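Local coordinates for periplasmic protein (Legionella pneumophila subsp. pneumophila, PDB 4FGP) that binds calcium and is probably a periplasmic cysteine proteinase of the bacterial transglutaminase-like family, at residues A67-W72 against G83-D88; D105-T110 against M122-Y127; E162-A167 against S179-K184. All blocks are in the same frame, centred on the assembly; numbering follows the deposited sequence.

Contact 1: A67-W72 against G83-D88; sequences ASDDYW and GGDCED
Asp-69 and Asp-85 make the shortest direct link here: Asp-69 N donates to Asp-85 OD2 over 2.7 Å. The bond is bent, 141° at the hydrogen, and reaches the carboxylate on its anti side, slightly out of plane. One residue earlier, Ser-68 OG gives a weak bond of 3.1 Å to Glu-87 OE2, while its CB packs against the same carboxylate. The Glu-87 chain, extended beyond CG, carries OE1 onward to the Trp-72 indole. Ring and carboxylate planes stand 69° apart, and Trp-72 NE1 lies 3.1 Å from Glu-87 OE1 at an angle too poor for a hydrogen bond. Two waters bridge the segments: water 1 lies in bonding reach of Asp-69 O and Glu-87 OE1, and water 2 in that of Tyr-71 O and Asp-88 OD2, at 2.7 Å from Asp-88 OD2.

A capping box at the start of helix 86-100 fixes Asp-85 and Asp-88. Asp-85 N donates to Asp-88 OD2 from above the carboxylate plane (2.9 Å), and Asp-88 N returns a bond to Asp-85 OD1 (3.1 Å). In the Asp-85 conformer described, one of two deposited, chi1 of 66° turns OD1 back to the N-H groups of Asp-88 and, weakly, Glu-87, leaving OD2 for Asp-69 N. Asp-88 OD1 also accepts from Lys-73 N, and Tyr-71 OH pairs with Glu-77.

Asp-69, Tyr-71, Asp-85, Glu-87 and Asp-88 are all calcium-binding residues. Asp-69 OD2 approaches Asp-85 OD2 to 4.5 Å, a gathering of negative charge and backbone carbonyls that a bound calcium would probably relieve.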
loop_
_atom_site.group_PDB
_atom_site.type_symbol
_atom_site.label_atom_id
_atom_site.label_comp_id
_atom_site.label_asym_id
_atom_site.label_seq_id
_atom_site.Cartn_x
_atom_site.Cartn_y
_atom_site.Cartn_z
ATOM N N ALA A 67 -2.484 -16.218 -7.552
ATOM C CA ALA A 67 -1.623 -15.231 -6.888
ATOM C C ALA A 67 -1.811 -13.830 -7.466
ATOM O O ALA A 67 -2.854 -13.532 -8.058
ATOM C CB ALA A 67 -0.184 -15.658 -6.981
ATOM N N SER A 68 -0.807 -12.969 -7.304
ATOM C CA SER A 68 -0.931 -11.582 -7.748
ATOM C C SER A 68 -0.909 -11.468 -9.271
ATOM O O SER A 68 -0.381 -12.342 -9.968
ATOM C CB SER A 68 0.142 -10.677 -7.128
ATOM O OG SER A 68 1.425 -10.985 -7.648
ATOM N N ASP A 69 -1.511 -10.397 -9.783
ATOM C CA ASP A 69 -1.486 -10.115 -11.213
ATOM C C ASP A 69 -0.185 -9.412 -11.595
ATOM O O ASP A 69 0.481 -8.803 -10.751
ATOM C CB ASP A 69 -2.710 -9.285 -11.630
ATOM C CG ASP A 69 -3.969 -10.133 -11.793
ATOM O OD1 ASP A 69 -3.909 -11.167 -12.501
ATOM O OD2 ASP A 69 -5.021 -9.768 -11.215
ATOM N N ASP A 70 0.182 -9.509 -12.868
ATOM C CA ASP A 70 1.441 -8.952 -13.350
ATOM C C ASP A 70 1.512 -7.426 -13.239
ATOM O O ASP A 70 2.553 -6.868 -12.895
ATOM C CB ASP A 70 1.665 -9.374 -14.804
ATOM C CG ASP A 70 3.009 -10.034 -15.017
ATOM O OD1 ASP A 70 3.183 -11.189 -14.571
ATOM O OD2 ASP A 70 3.886 -9.401 -15.640
ATOM N N TYR A 71 0.400 -6.759 -13.528
ATOM C CA TYR A 71 0.364 -5.301 -13.610
ATOM C C TYR A 71 0.184 -4.637 -12.237
ATOM O O TYR A 71 -0.634 -5.090 -11.431
ATOM C CB TYR A 71 -0.776 -4.896 -14.545
ATOM C CG TYR A 71 -0.907 -3.412 -14.805
ATOM C CD1 TYR A 71 -1.870 -2.655 -14.149
ATOM C CD2 TYR A 71 -0.084 -2.774 -15.723
ATOM C CE1 TYR A 71 -2.006 -1.293 -14.391
ATOM C CE2 TYR A 71 -0.209 -1.417 -15.973
ATOM C CZ TYR A 71 -1.170 -0.685 -15.305
ATOM O OH TYR A 71 -1.288 0.660 -15.562
ATOM N N TRP A 72 0.951 -3.576 -11.974
ATOM C CA TRP A 72 0.840 -2.827 -10.715
ATOM C C TRP A 72 -0.017 -1.570 -10.884
ATOM O O TRP A 72 0.315 -0.691 -11.681
ATOM C CB TRP A 72 2.223 -2.409 -10.189
ATOM C CG TRP A 72 3.096 -3.532 -9.684
ATOM C CD1 TRP A 72 2.994 -4.866 -9.986
ATOM C CD2 TRP A 72 4.223 -3.405 -8.803
ATOM N NE1 TRP A 72 3.984 -5.572 -9.336
ATOM C CE2 TRP A 72 4.746 -4.699 -8.602
ATOM C CE3 TRP A 72 4.830 -2.325 -8.154
ATOM C CZ2 TRP A 72 5.856 -4.938 -7.782
ATOM C CZ3 TRP A 72 5.926 -2.566 -7.340
ATOM C CH2 TRP A 72 6.427 -3.861 -7.165
ATOM N N GLY A 83 -10.836 -1.840 -6.896
ATOM C CA GLY A 83 -10.024 -2.827 -6.213
ATOM C C GLY A 83 -8.808 -3.260 -7.008
ATOM O O GLY A 83 -8.410 -2.590 -7.967
ATOM N N GLY A 84 -8.208 -4.374 -6.598
ATOM C CA GLY A 84 -6.970 -4.852 -7.195
ATOM C C GLY A 84 -6.415 -6.039 -6.430
ATOM O O GLY A 84 -7.115 -6.603 -5.584
ATOM N N ASP A 85 -5.171 -6.420 -6.718
ATOM C CA ASP A 85 -4.562 -7.554 -6.023
ATOM C C ASP A 85 -3.821 -7.122 -4.751
ATOM O O ASP A 85 -3.833 -5.949 -4.383
ATOM C CB ASP A 85 -3.680 -8.409 -6.960
ATOM C CG ASP A 85 -2.441 -7.672 -7.464
ATOM O OD1 ASP A 85 -2.015 -6.690 -6.825
ATOM O OD2 ASP A 85 -1.874 -8.089 -8.503
ATOM N N CYS A 86 -3.195 -8.077 -4.067
ATOM C CA CYS A 86 -2.593 -7.784 -2.761
ATOM C C CYS A 86 -1.542 -6.674 -2.828
ATOM O O CYS A 86 -1.398 -5.885 -1.900
ATOM C CB CYS A 86 -2.000 -9.053 -2.130
ATOM S SG CYS A 86 -0.634 -9.798 -3.073
ATOM N N GLU A 87 -0.849 -6.600 -3.956
ATOM C CA GLU A 87 0.181 -5.600 -4.183
ATOM C C GLU A 87 -0.485 -4.229 -4.340
ATOM O O GLU A 87 -0.030 -3.234 -3.771
ATOM C CB GLU A 87 1.009 -5.993 -5.414
ATOM C CG GLU A 87 1.554 -7.435 -5.303
ATOM C CD GLU A 87 2.359 -7.914 -6.513
ATOM O OE1 GLU A 87 2.176 -7.394 -7.639
ATOM O OE2 GLU A 87 3.180 -8.838 -6.331
ATOM N N ASP A 88 -1.585 -4.194 -5.082
ATOM C CA ASP A 88 -2.318 -2.951 -5.308
ATOM C C ASP A 88 -2.911 -2.391 -4.014
ATOM O O ASP A 88 -2.934 -1.180 -3.817
ATOM C CB ASP A 88 -3.433 -3.154 -6.345
ATOM C CG ASP A 88 -2.937 -3.784 -7.647
ATOM O OD1 ASP A 88 -1.762 -3.588 -8.022
ATOM O OD2 ASP A 88 -3.738 -4.482 -8.309
HETATM O O HOH W 1 2.989 -8.546 -9.881
HETATM O O HOH W 2 -3.226 -5.555 -10.685
#

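Contact 2: D105-T110 against M122-Y127; sequences DQLRIT and MVLSFY
Ile-109 and Met-122 meet in the apolar layer, where CG2 of Ile-109 presses on SD of Met-122 at 3.4 Å. The methionine reaches there because CG stands opposite the backbone N (chi1 178°) and the chain then bends at chi3. Alongside, Ile-109 CG1 rests on Leu-124 CD1. Leu-107 CD2 meets the edge of the Phe-126 ring, in its plane, 3.9 Å from Phe-126 CD1. Tyr-94 and Leu-97 of helix 86-100 cover Leu-107 on this face, and Tyr-94 also reaches Ile-109.

Outside that layer the backbones pair as antiparallel strands. Arg-108 with Ser-125 and Thr-110 with Val-123 are hydrogen-bonded pairs, each joined by two N-H...O bonds; Leu-107 with Phe-126 and Ile-109 with Leu-124 are non-hydrogen-bonded ones. The 160° between the short strand axes fits this pairing.

On the other face the polar groups collect. Thr-110 OG1 and Ser-125 OG lie 2.8 Å apart in a hydrogen bond of undecided direction, and water 4 extends it from Thr-110 OG1 to Tyr-127 OH. Water 3 links that same hydroxyl to Arg-108 NH1, meeting the guanidinium at its edge; the arginine also makes a cation-pi contact with Trp-165. At the strand end Gln-106 lies beside Phe-126, and its NE2 donates to Tyr-127 O (3.1 Å). That bond is nearly straight at 169°, with the acceptor in the amide plane.

This is a beta hairpin of strands 107-114 and 119-126, central in an antiparallel sheet packed on a helix, as in papain-like (clan CA) folds.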
loop_
_atom_site.group_PDB
_atom_site.type_symbol
_atom_site.label_atom_id
_atom_site.label_comp_id
_atom_site.label_asym_id
_atom_site.label_seq_id
_atom_site.Cartn_x
_atom_site.Cartn_y
_atom_site.Cartn_z
ATOM N N ASP A 105 9.491 7.431 5.408
ATOM C CA ASP A 105 10.598 6.540 5.790
ATOM C C ASP A 105 10.200 5.489 6.836
ATOM O O ASP A 105 10.913 4.509 7.042
ATOM C CB ASP A 105 11.875 7.319 6.191
ATOM C CG ASP A 105 11.707 8.148 7.452
ATOM O OD1 ASP A 105 12.745 8.602 7.989
ATOM O OD2 ASP A 105 10.563 8.363 7.907
ATOM N N GLN A 106 9.040 5.658 7.453
ATOM C CA GLN A 106 8.517 4.614 8.340
ATOM C C GLN A 106 7.649 3.584 7.625
ATOM O O GLN A 106 7.130 2.675 8.277
ATOM C CB GLN A 106 7.673 5.227 9.453
ATOM C CG GLN A 106 8.441 6.181 10.372
ATOM C CD GLN A 106 7.568 6.682 11.511
ATOM O OE1 GLN A 106 7.181 7.854 11.546
ATOM N NE2 GLN A 106 7.250 5.792 12.450
ATOM N N LEU A 107 7.474 3.739 6.312
ATOM C CA LEU A 107 6.610 2.856 5.520
ATOM C C LEU A 107 7.388 2.165 4.409
ATOM O O LEU A 107 8.060 2.816 3.604
ATOM C CB LEU A 107 5.456 3.645 4.902
ATOM C CG LEU A 107 4.504 4.304 5.913
ATOM C CD1 LEU A 107 3.619 5.347 5.249
ATOM C CD2 LEU A 107 3.655 3.249 6.600
ATOM N N ARG A 108 7.282 0.842 4.359
ATOM C CA ARG A 108 7.910 0.078 3.294
ATOM C C ARG A 108 6.939 -0.964 2.796
ATOM O O ARG A 108 6.465 -1.806 3.566
ATOM C CB ARG A 108 9.183 -0.588 3.797
ATOM C CG ARG A 108 10.287 0.408 4.091
ATOM C CD ARG A 108 11.561 -0.256 4.545
ATOM N NE ARG A 108 12.554 0.741 4.939
ATOM C CZ ARG A 108 13.790 0.444 5.336
ATOM N NH1 ARG A 108 14.184 -0.818 5.397
ATOM N NH2 ARG A 108 14.627 1.415 5.679
ATOM N N ILE A 109 6.631 -0.895 1.510
ATOM C CA ILE A 109 5.818 -1.933 0.879
ATOM C C ILE A 109 6.683 -3.188 0.838
ATOM O O ILE A 109 7.840 -3.132 0.416
ATOM C CB ILE A 109 5.399 -1.503 -0.522
ATOM C CG1 ILE A 109 4.520 -0.245 -0.431
ATOM C CG2 ILE A 109 4.616 -2.609 -1.207
ATOM C CD1 ILE A 109 4.415 0.516 -1.745
ATOM N N THR A 110 6.141 -4.310 1.303
ATOM C CA THR A 110 6.952 -5.515 1.509
ATOM C C THR A 110 6.482 -6.690 0.673
ATOM O O THR A 110 5.333 -7.102 0.765
ATOM C CB THR A 110 6.963 -5.928 2.999
ATOM O OG1 THR A 110 7.527 -4.863 3.777
ATOM C CG2 THR A 110 7.821 -7.174 3.206
ATOM N N MET A 122 2.155 -9.640 -0.924
ATOM C CA MET A 122 2.640 -8.311 -0.584
ATOM C C MET A 122 1.786 -7.679 0.514
ATOM O O MET A 122 0.576 -7.866 0.550
ATOM C CB MET A 122 2.615 -7.436 -1.830
ATOM C CG MET A 122 3.049 -6.021 -1.596
ATOM S SD MET A 122 3.746 -5.356 -3.100
ATOM C CE MET A 122 5.258 -6.269 -3.126
ATOM N N VAL A 123 2.438 -6.941 1.412
ATOM C CA VAL A 123 1.766 -6.237 2.498
ATOM C C VAL A 123 2.421 -4.873 2.627
ATOM O O VAL A 123 3.414 -4.599 1.946
ATOM C CB VAL A 123 1.941 -6.990 3.835
ATOM C CG1 VAL A 123 1.244 -8.347 3.761
ATOM C CG2 VAL A 123 3.426 -7.176 4.151
ATOM N N LEU A 124 1.879 -4.016 3.491
ATOM C CA LEU A 124 2.565 -2.776 3.853
ATOM C C LEU A 124 3.121 -2.901 5.265
ATOM O O LEU A 124 2.395 -3.257 6.190
ATOM C CB LEU A 124 1.593 -1.596 3.785
ATOM C CG LEU A 124 2.164 -0.241 4.210
ATOM C CD1 LEU A 124 3.419 0.081 3.381
ATOM C CD2 LEU A 124 1.098 0.848 4.090
ATOM N N SER A 125 4.409 -2.603 5.438
ATOM C CA SER A 125 5.037 -2.664 6.755
ATOM C C SER A 125 5.244 -1.265 7.329
ATOM O O SER A 125 5.758 -0.385 6.652
ATOM C CB SER A 125 6.398 -3.374 6.665
ATOM O OG SER A 125 6.241 -4.728 6.290
ATOM N N PHE A 126 4.821 -1.062 8.567
ATOM C CA PHE A 126 5.053 0.209 9.249
ATOM C C PHE A 126 6.110 0.029 10.334
ATOM O O PHE A 126 5.976 -0.855 11.188
ATOM C CB PHE A 126 3.748 0.739 9.862
ATOM C CG PHE A 126 3.967 1.845 10.857
ATOM C CD1 PHE A 126 4.180 3.142 10.422
ATOM C CD2 PHE A 126 3.988 1.584 12.228
ATOM C CE1 PHE A 126 4.397 4.172 11.333
ATOM C CE2 PHE A 126 4.213 2.611 13.149
ATOM C CZ PHE A 126 4.415 3.903 12.700
ATOM N N TYR A 127 7.154 0.865 10.319
ATOM C CA TYR A 127 8.247 0.744 11.277
ATOM C C TYR A 127 8.206 1.894 12.277
ATOM O O TYR A 127 8.439 3.038 11.897
ATOM C CB TYR A 127 9.584 0.791 10.548
ATOM C CG TYR A 127 9.876 -0.437 9.724
ATOM C CD1 TYR A 127 9.329 -0.598 8.454
ATOM C CD2 TYR A 127 10.699 -1.438 10.217
ATOM C CE1 TYR A 127 9.611 -1.733 7.694
ATOM C CE2 TYR A 127 10.972 -2.568 9.474
ATOM C CZ TYR A 127 10.423 -2.710 8.218
ATOM O OH TYR A 127 10.708 -3.838 7.480
HETATM O O HOH W 3 12.845 -3.409 5.389
HETATM O O HOH W 4 9.796 -5.394 5.625
#

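Contact 3: E162-A167 against S179-K184; sequences EGLWLA and SKSLGK
A small van der Waals contact, partly apolar, with strand 163-166 on one side and the turn entering helix 183-192 on the other, marks the last part of the antiparallel sheet. Strand 163-166 lies between strands 153-159 and 177-178, so the chain that leaves 177-178 folds back over its neighbour. A 3-10 segment, 179-181, makes the bend; Leu-182 N donates to Ser-179 O at 3.0 Å, and Leu-182 takes the N-cap position of the helix. The closest backbone approach is near the turn's start, where the CA atoms of Gly-163 and Ser-179 are 4.6 Å apart.

A leucine pair and Ser-179, which lies against Gly-163 and the Glu-162 carbonyl, share the contact. The CG of Leu-164 is held opposite its backbone N (chi1 161°), which presents both methyls to the turn, and the two leucine side chains cross obliquely. Tyr-157 backs Leu-164, while Leu-182 also touches Phe-159, so the pair ties the turn to strand 153-159.

Ser-181 turns OG against Leu-164 CD2, and Ser-179 lays CB against Gly-163; both hydroxyls have their hydrogen-bond partners elsewhere. Ser-181 OG bonds to Asp-178 O, and Ser-179 OG, modelled in two conformers, bonds to Ala-161 O in the one described. Only 215 Å² is buried in all, a modest, partly buried contact. A single methyl, Leu-182 CD1, sits 3.5 Å from both CD1 and CD2 of Leu-164.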
loop_
_atom_site.group_PDB
_atom_site.type_symbol
_atom_site.label_atom_id
_atom_site.label_comp_id
_atom_site.label_asym_id
_atom_site.label_seq_id
_atom_site.Cartn_x
_atom_site.Cartn_y
_atom_site.Cartn_z
ATOM N N GLU A 162 11.316 6.226 -2.012
ATOM C CA GLU A 162 12.718 6.628 -1.931
ATOM C C GLU A 162 13.729 5.509 -2.181
ATOM O O GLU A 162 14.774 5.741 -2.794
ATOM C CB GLU A 162 13.005 7.293 -0.579
ATOM C CG GLU A 162 12.293 8.624 -0.354
ATOM C CD GLU A 162 10.838 8.476 0.072
ATOM O OE1 GLU A 162 10.026 9.352 -0.293
ATOM O OE2 GLU A 162 10.499 7.501 0.781
ATOM N N GLY A 163 13.440 4.301 -1.707
ATOM C CA GLY A 163 14.459 3.267 -1.713
ATOM C C GLY A 163 13.988 1.839 -1.891
ATOM O O GLY A 163 12.794 1.567 -1.952
ATOM N N LEU A 164 14.959 0.934 -1.951
ATOM C CA LEU A 164 14.742 -0.503 -2.103
ATOM C C LEU A 164 15.712 -1.230 -1.174
ATOM O O LEU A 164 16.904 -0.905 -1.138
ATOM C CB LEU A 164 15.024 -0.920 -3.551
ATOM C CG LEU A 164 15.281 -2.402 -3.825
ATOM C CD1 LEU A 164 13.986 -3.178 -3.706
ATOM C CD2 LEU A 164 15.899 -2.596 -5.196
ATOM N N TRP A 165 15.205 -2.198 -0.414
ATOM C CA TRP A 165 16.017 -2.933 0.559
ATOM C C TRP A 165 15.788 -4.432 0.441
ATOM O O TRP A 165 14.650 -4.885 0.394
ATOM C CB TRP A 165 15.659 -2.507 1.986
ATOM C CG TRP A 165 15.921 -1.061 2.279
ATOM C CD1 TRP A 165 17.072 -0.520 2.796
ATOM C CD2 TRP A 165 15.021 0.035 2.065
ATOM N NE1 TRP A 165 16.935 0.845 2.919
ATOM C CE2 TRP A 165 15.687 1.209 2.481
ATOM C CE3 TRP A 165 13.716 0.135 1.573
ATOM C CZ2 TRP A 165 15.086 2.472 2.413
ATOM C CZ3 TRP A 165 13.125 1.385 1.498
ATOM C CH2 TRP A 165 13.806 2.540 1.918
ATOM N N LEU A 166 16.862 -5.210 0.413
ATOM C CA LEU A 166 16.699 -6.657 0.454
ATOM C C LEU A 166 16.561 -7.069 1.914
ATOM O O LEU A 166 17.210 -6.490 2.788
ATOM C CB LEU A 166 17.902 -7.363 -0.180
ATOM C CG LEU A 166 18.121 -7.110 -1.670
ATOM C CD1 LEU A 166 19.236 -8.017 -2.221
ATOM C CD2 LEU A 166 16.841 -7.313 -2.443
ATOM N N ALA A 167 15.709 -8.049 2.186
ATOM C CA ALA A 167 15.592 -8.577 3.540
ATOM C C ALA A 167 16.887 -9.287 3.925
ATOM O O ALA A 167 17.558 -9.870 3.067
ATOM C CB ALA A 167 14.412 -9.525 3.645
ATOM N N SER A 179 14.943 2.852 -5.940
ATOM C CA SER A 179 13.585 2.328 -6.107
ATOM C C SER A 179 13.202 2.216 -7.582
ATOM O O SER A 179 12.446 1.327 -7.958
ATOM C CB SER A 179 12.554 3.170 -5.341
ATOM O OG SER A 179 12.545 4.513 -5.793
ATOM N N LYS A 180 13.748 3.102 -8.412
ATOM C CA LYS A 180 13.484 3.114 -9.854
ATOM C C LYS A 180 14.026 1.889 -10.606
ATOM O O LYS A 180 13.777 1.732 -11.806
ATOM C CB LYS A 180 14.025 4.397 -10.474
ATOM N N SER A 181 14.775 1.034 -9.913
ATOM C CA SER A 181 15.288 -0.198 -10.515
ATOM C C SER A 181 14.233 -1.302 -10.458
ATOM O O SER A 181 14.443 -2.401 -10.967
ATOM C CB SER A 181 16.582 -0.655 -9.834
ATOM O OG SER A 181 16.327 -1.214 -8.558
ATOM N N LEU A 182 13.111 -1.000 -9.809
ATOM C CA LEU A 182 11.901 -1.814 -9.905
ATOM C C LEU A 182 11.093 -1.195 -11.024
ATOM O O LEU A 182 10.437 -0.174 -10.814
ATOM C CB LEU A 182 11.085 -1.751 -8.613
ATOM C CG LEU A 182 11.462 -2.587 -7.395
ATOM C CD1 LEU A 182 12.860 -2.266 -6.933
ATOM C CD2 LEU A 182 10.463 -2.360 -6.251
ATOM N N GLY A 183 11.154 -1.804 -12.208
ATOM C CA GLY A 183 10.542 -1.253 -13.408
ATOM C C GLY A 183 9.070 -0.910 -13.296
ATOM O O GLY A 183 8.638 0.163 -13.735
ATOM N N LYS A 184 8.292 -1.815 -12.714
ATOM C CA LYS A 184 6.862 -1.586 -12.558
ATOM C C LYS A 184 6.605 -0.420 -11.614
ATOM O O LYS A 184 5.641 0.328 -11.787
ATOM C CB LYS A 184 6.169 -2.840 -12.027
ATOM C CG LYS A 184 6.240 -4.050 -12.959
ATOM C CD LYS A 184 5.636 -5.262 -12.263
ATOM C CE LYS A 184 5.731 -6.499 -13.124
ATOM N NZ LYS A 184 5.277 -7.727 -12.406
#

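The contacts follow in series along the chain, contact 1 closing before contact 2 opens and contact 2 before contact 3. Helix 86-100, begun in contact 1, leads to strand 107-114 of contact 2, and the centres of these contacts are about 16 Å apart. Contacts 2 and 3, with centres about 13 Å apart, reach the same antiparallel sheet. Cys-86 SG and Met-122 N approach to 3.5 Å between contacts 1 and 2, with His-121 also beside Cys-86, a layout consistent with a clan CA cysteine proteinase. Contacts 1 and 3 have centres about 17 Å apart, yet Lys-184 NZ bonds to Asp-70 O, so the C-terminal helix adjoins the calcium-binding loop.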